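Local coordinates for protein beta-galactosidase (Geobacillus stearothermophilus, PDB 4OIF) that probably hydrolyses terminal non-reducing beta-D-galactose residues of beta-D-galactosides, as a zinc-containing, homotrimeric enzyme of glycoside hydrolase family 42, at residues L139-Y144 / E245-I250; V581-N584 / G589-Y592. All blocks are in the same frame, centred on the assembly; numbering follows the deposited sequence. Where two conformers were deposited one is given.

Contact 1: residues L139-Y144 / E245-I250; sequences LLAERY and ELTPHI
Leu-246 reaches across to Ala-141 and Glu-142 and carries most of this contact. CB of Leu-246 comes first, 4.0 Å from CB of Ala-141. CG stands further back. CD1 of Leu-246 then leads on toward the helix backbone and lies 3.9 Å from Ala-141 CB. The same methyl passes beyond Ala-141 to reach Glu-142, with CD1 of Leu-246 3.7 Å from Glu-142 CG. CD1 of Leu-246 is also 3.9 Å from Glu-142 N. One methyl therefore touches both neighbours. The torsion explains this placing: CG of Leu-246 is anti to its own carbonyl carbon (chi1 -60°), and CD1 continues the extended chain outward.

The side chains of Leu-246 and Glu-142 cross obliquely. Glu-142 takes part through its CG methylene. Its chain runs on extended and carries the carboxylate away from the leucine, on an exposed stretch of the surface. Deeper in, Thr-247 lies beside Ala-141. CG2 of Thr-247 is 4.4 Å from Ala-141 CB, a loose approach. Its hydroxyl is used in another direction: OG1 bonds to Leu-243 O, one turn back, and to Trp-153 NE1 on strand 150-154. Trp-153 also touches Ala-141.

The contact joins the C-terminal ends of helices 127-144 and 218-246. They precede strands 150-154 and 252-259, parallel neighbours in the TIM barrel. These are thus adjacent outer helices, meeting where the backbone turns in after each helix. A type I turn runs from Thr-247 to Ile-250. The small Ala-141 lets 245-250 come close, with CA of Ala-141 6.2 Å from CA of Leu-246. The chemistry implies a close fit of aliphatic groups, buried at Ala-141 and Thr-247 and reaching the surface at Leu-246 and Glu-142, without directed bonds between the segments.

Contact 2: residues V581-N584 / G589-Y592; sequences VTSN and GQAY
The ring of Tyr-592 meets Ser-583 at a slant, with CE2 of Tyr-592 3.5 Å from Ser-583 CB. Thr-582 O also approaches this ring obliquely. Phe-606 meets it too, the two ring planes nearly perpendicular. A second flat group, the Gln-590 amide, lies on the same strand as Tyr-592. Gln-590 OE1 accepts a hydrogen bond from Tyr-592 OH at 2.7 Å, from above the carbonyl plane. A phenylalanine in place of Tyr-592 would probably leave Gln-590 OE1 without this donor and its amide freer to turn.

Ser-583 and Tyr-592 form an antiparallel non-hydrogen-bonded pair, and their side chains share a face. CG of Tyr-592 lies beside its backbone N (chi1 -63°), and this lays the ring against Ser-583. Asn-584 and Ala-591 are the hydrogen-bonded pair, on the other face. Ala-591 N donates to Asn-584 O at 2.9 Å (158° at the hydrogen). CA of Tyr-592 makes a CA-H...O contact of 3.2 Å with Thr-582 O. One water links Thr-582 OG1 to Ala-591 O. Ser-583 OG bonds to Glu-567, and Asn-584 ND2 to Met-524 O.

The two strands form a beta hairpin in the mixed sheet of the trimerisation domain. Strand 565-570 flanks 581-584, strand 496-500 flanks 589-592, and helix 600-613 packs against Tyr-592 through Leu-610 and Lys-613.

In the fold
The two contacts share no element and lie far apart, about 53 Å between centres, on opposite sides of the chain's centre. Contact 1 belongs to the TIM-barrel domain and joins two helices distant in sequence. It is partly buried, with an inner half facing the barrel and an outer half at the surface. Contact 2 belongs to the trimerisation domain and is local, joining neighbouring strands of one hairpin inside a sheet. It is buried. The chemistry follows: methyls and methylenes suffice between the helices, while the hairpin adds a backbone bond and a bridging water, with a tyrosine-glutamine bond along one strand. Neither contact touches another subunit or an annotated site.

Contact 1: residues L139-Y144 / E245-I250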
# COMPACT_ATOMS: atom_id res chain seq x y z
N LEU A 139 37.68 16.39 -21.42
CA LEU A 139 38.99 15.99 -20.90
C LEU A 139 39.22 14.51 -21.19
O LEU A 139 40.32 14.11 -21.59
CB LEU A 139 39.10 16.26 -19.39
CG LEU A 139 39.08 17.74 -18.97
CD1 LEU A 139 39.15 17.90 -17.45
CD2 LEU A 139 40.20 18.52 -19.63
N LEU A 140 38.18 13.71 -21.01
CA LEU A 140 38.29 12.28 -21.27
C LEU A 140 38.65 12.01 -22.74
O LEU A 140 39.58 11.26 -23.00
CB LEU A 140 37.00 11.55 -20.90
CG LEU A 140 36.80 11.26 -19.41
CD1 LEU A 140 35.38 10.81 -19.16
CD2 LEU A 140 37.80 10.23 -18.88
N ALA A 141 37.92 12.62 -23.68
CA ALA A 141 38.22 12.38 -25.09
C ALA A 141 39.61 12.90 -25.46
O ALA A 141 40.31 12.29 -26.25
CB ALA A 141 37.15 13.00 -26.00
N GLU A 142 40.00 14.02 -24.87
CA GLU A 142 41.33 14.56 -25.11
C GLU A 142 42.38 13.55 -24.71
O GLU A 142 43.33 13.31 -25.46
CB GLU A 142 41.58 15.86 -24.32
CG GLU A 142 40.83 17.07 -24.82
CD GLU A 142 41.14 18.32 -23.99
OE1 GLU A 142 41.73 18.18 -22.90
OE2 GLU A 142 40.78 19.43 -24.43
N ARG A 143 42.22 12.96 -23.53
CA ARG A 143 43.28 12.11 -22.98
C ARG A 143 43.28 10.68 -23.52
O ARG A 143 44.35 10.11 -23.73
CB ARG A 143 43.20 12.08 -21.46
CG ARG A 143 44.32 11.31 -20.83
CD ARG A 143 44.26 11.33 -19.33
NE ARG A 143 44.80 12.58 -18.83
CZ ARG A 143 45.95 12.68 -18.18
NH1 ARG A 143 46.66 11.60 -17.93
NH2 ARG A 143 46.36 13.87 -17.78
N TYR A 144 42.12 10.10 -23.77
CA TYR A 144 42.06 8.68 -24.11
C TYR A 144 41.61 8.40 -25.55
O TYR A 144 41.64 7.26 -26.00
CB TYR A 144 41.15 7.94 -23.12
CG TYR A 144 41.60 8.15 -21.70
CD1 TYR A 144 42.78 7.59 -21.24
CD2 TYR A 144 40.87 8.93 -20.83
CE1 TYR A 144 43.21 7.78 -19.95
CE2 TYR A 144 41.29 9.14 -19.54
CZ TYR A 144 42.46 8.56 -19.10
OH TYR A 144 42.89 8.76 -17.80
N GLU A 245 33.54 15.67 -31.77
CA GLU A 245 34.66 16.47 -32.26
C GLU A 245 35.97 15.69 -32.26
O GLU A 245 36.67 15.63 -33.26
CB GLU A 245 34.84 17.74 -31.43
CG GLU A 245 33.81 18.82 -31.68
CD GLU A 245 34.06 20.06 -30.84
OE1 GLU A 245 35.19 20.23 -30.32
OE2 GLU A 245 33.11 20.87 -30.71
N LEU A 246 36.29 15.10 -31.11
CA LEU A 246 37.61 14.55 -30.91
C LEU A 246 37.72 13.09 -31.29
O LEU A 246 38.80 12.61 -31.62
CB LEU A 246 38.02 14.74 -29.44
CG LEU A 246 38.04 16.22 -29.02
CD1 LEU A 246 38.47 16.34 -27.58
CD2 LEU A 246 38.98 17.01 -29.90
N THR A 247 36.61 12.36 -31.26
CA THR A 247 36.66 10.93 -31.56
C THR A 247 35.51 10.45 -32.45
O THR A 247 34.77 9.54 -32.08
CB THR A 247 36.67 10.10 -30.24
OG1 THR A 247 35.54 10.44 -29.41
CG2 THR A 247 37.96 10.33 -29.46
N PRO A 248 35.38 11.05 -33.64
CA PRO A 248 34.25 10.76 -34.55
C PRO A 248 34.20 9.31 -35.00
O PRO A 248 33.15 8.85 -35.46
CB PRO A 248 34.54 11.67 -35.75
CG PRO A 248 36.03 11.80 -35.74
CD PRO A 248 36.38 11.92 -34.28
N HIS A 249 35.32 8.61 -34.89
CA HIS A 249 35.46 7.23 -35.33
C HIS A 249 35.08 6.28 -34.20
O HIS A 249 35.06 5.05 -34.37
CB HIS A 249 36.90 6.98 -35.78
CG HIS A 249 37.91 7.18 -34.69
ND1 HIS A 249 38.05 8.38 -34.02
CD2 HIS A 249 38.83 6.34 -34.16
CE1 HIS A 249 39.00 8.26 -33.11
NE2 HIS A 249 39.49 7.04 -33.18
N ILE A 250 34.81 6.84 -33.02
CA ILE A 250 34.45 6.01 -31.88
C ILE A 250 32.93 5.95 -31.72
O ILE A 250 32.28 6.96 -31.49
CB ILE A 250 35.09 6.51 -30.58
CG1 ILE A 250 36.60 6.66 -30.76
CG2 ILE A 250 34.80 5.52 -29.45
CD1 ILE A 250 37.32 5.32 -30.94

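Contact 2: residues V581-N584 / G589-Y592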
# COMPACT_ATOMS: atom_id res chain seq x y z
N VAL A 581 -14.03 -12.50 -34.61
CA VAL A 581 -12.82 -12.49 -35.43
C VAL A 581 -13.16 -12.34 -36.90
O VAL A 581 -14.00 -13.08 -37.42
CB VAL A 581 -12.00 -13.77 -35.25
CG1 VAL A 581 -10.79 -13.75 -36.17
CG2 VAL A 581 -11.55 -13.91 -33.82
N THR A 582 -12.51 -11.38 -37.56
CA THR A 582 -12.82 -11.06 -38.95
C THR A 582 -11.58 -11.00 -39.85
O THR A 582 -10.47 -10.74 -39.38
CB THR A 582 -13.56 -9.71 -39.08
OG1 THR A 582 -12.67 -8.63 -38.78
CG2 THR A 582 -14.74 -9.64 -38.14
N SER A 583 -11.79 -11.24 -41.14
CA SER A 583 -10.74 -11.10 -42.15
C SER A 583 -11.28 -10.34 -43.34
O SER A 583 -12.47 -10.41 -43.64
CB SER A 583 -10.21 -12.46 -42.62
OG SER A 583 -11.16 -13.11 -43.44
N ASN A 584 -10.41 -9.62 -44.03
CA ASN A 584 -10.86 -8.82 -45.13
C ASN A 584 -9.78 -8.53 -46.17
O ASN A 584 -8.70 -8.03 -45.84
CB ASN A 584 -11.43 -7.51 -44.59
CG ASN A 584 -12.13 -6.72 -45.64
OD1 ASN A 584 -13.14 -7.16 -46.19
ND2 ASN A 584 -11.63 -5.52 -45.91
N GLY A 589 -3.67 -6.89 -50.31
CA GLY A 589 -3.42 -7.48 -49.00
C GLY A 589 -4.62 -7.95 -48.21
O GLY A 589 -5.72 -8.14 -48.75
N GLN A 590 -4.40 -8.16 -46.92
CA GLN A 590 -5.42 -8.69 -46.02
C GLN A 590 -5.34 -8.02 -44.66
O GLN A 590 -4.26 -7.71 -44.17
CB GLN A 590 -5.26 -10.19 -45.85
CG GLN A 590 -6.13 -11.00 -46.75
CD GLN A 590 -6.42 -12.35 -46.16
OE1 GLN A 590 -5.50 -13.11 -45.85
NE2 GLN A 590 -7.70 -12.65 -45.97
N ALA A 591 -6.50 -7.82 -44.04
CA ALA A 591 -6.57 -7.25 -42.70
C ALA A 591 -7.48 -8.08 -41.82
O ALA A 591 -8.65 -8.30 -42.13
CB ALA A 591 -7.04 -5.79 -42.77
N TYR A 592 -6.92 -8.56 -40.72
CA TYR A 592 -7.63 -9.33 -39.71
C TYR A 592 -7.88 -8.52 -38.43
O TYR A 592 -6.99 -7.81 -37.96
CB TYR A 592 -6.84 -10.59 -39.35
CG TYR A 592 -6.63 -11.57 -40.46
CD1 TYR A 592 -5.71 -11.32 -41.47
CD2 TYR A 592 -7.32 -12.78 -40.48
CE1 TYR A 592 -5.51 -12.22 -42.49
CE2 TYR A 592 -7.11 -13.69 -41.48
CZ TYR A 592 -6.21 -13.41 -42.49
OH TYR A 592 -6.00 -14.31 -43.50
O HOH W 1 -11.04 -7.87 -40.81
O HOH W 2 -10.85 -12.47 -46.23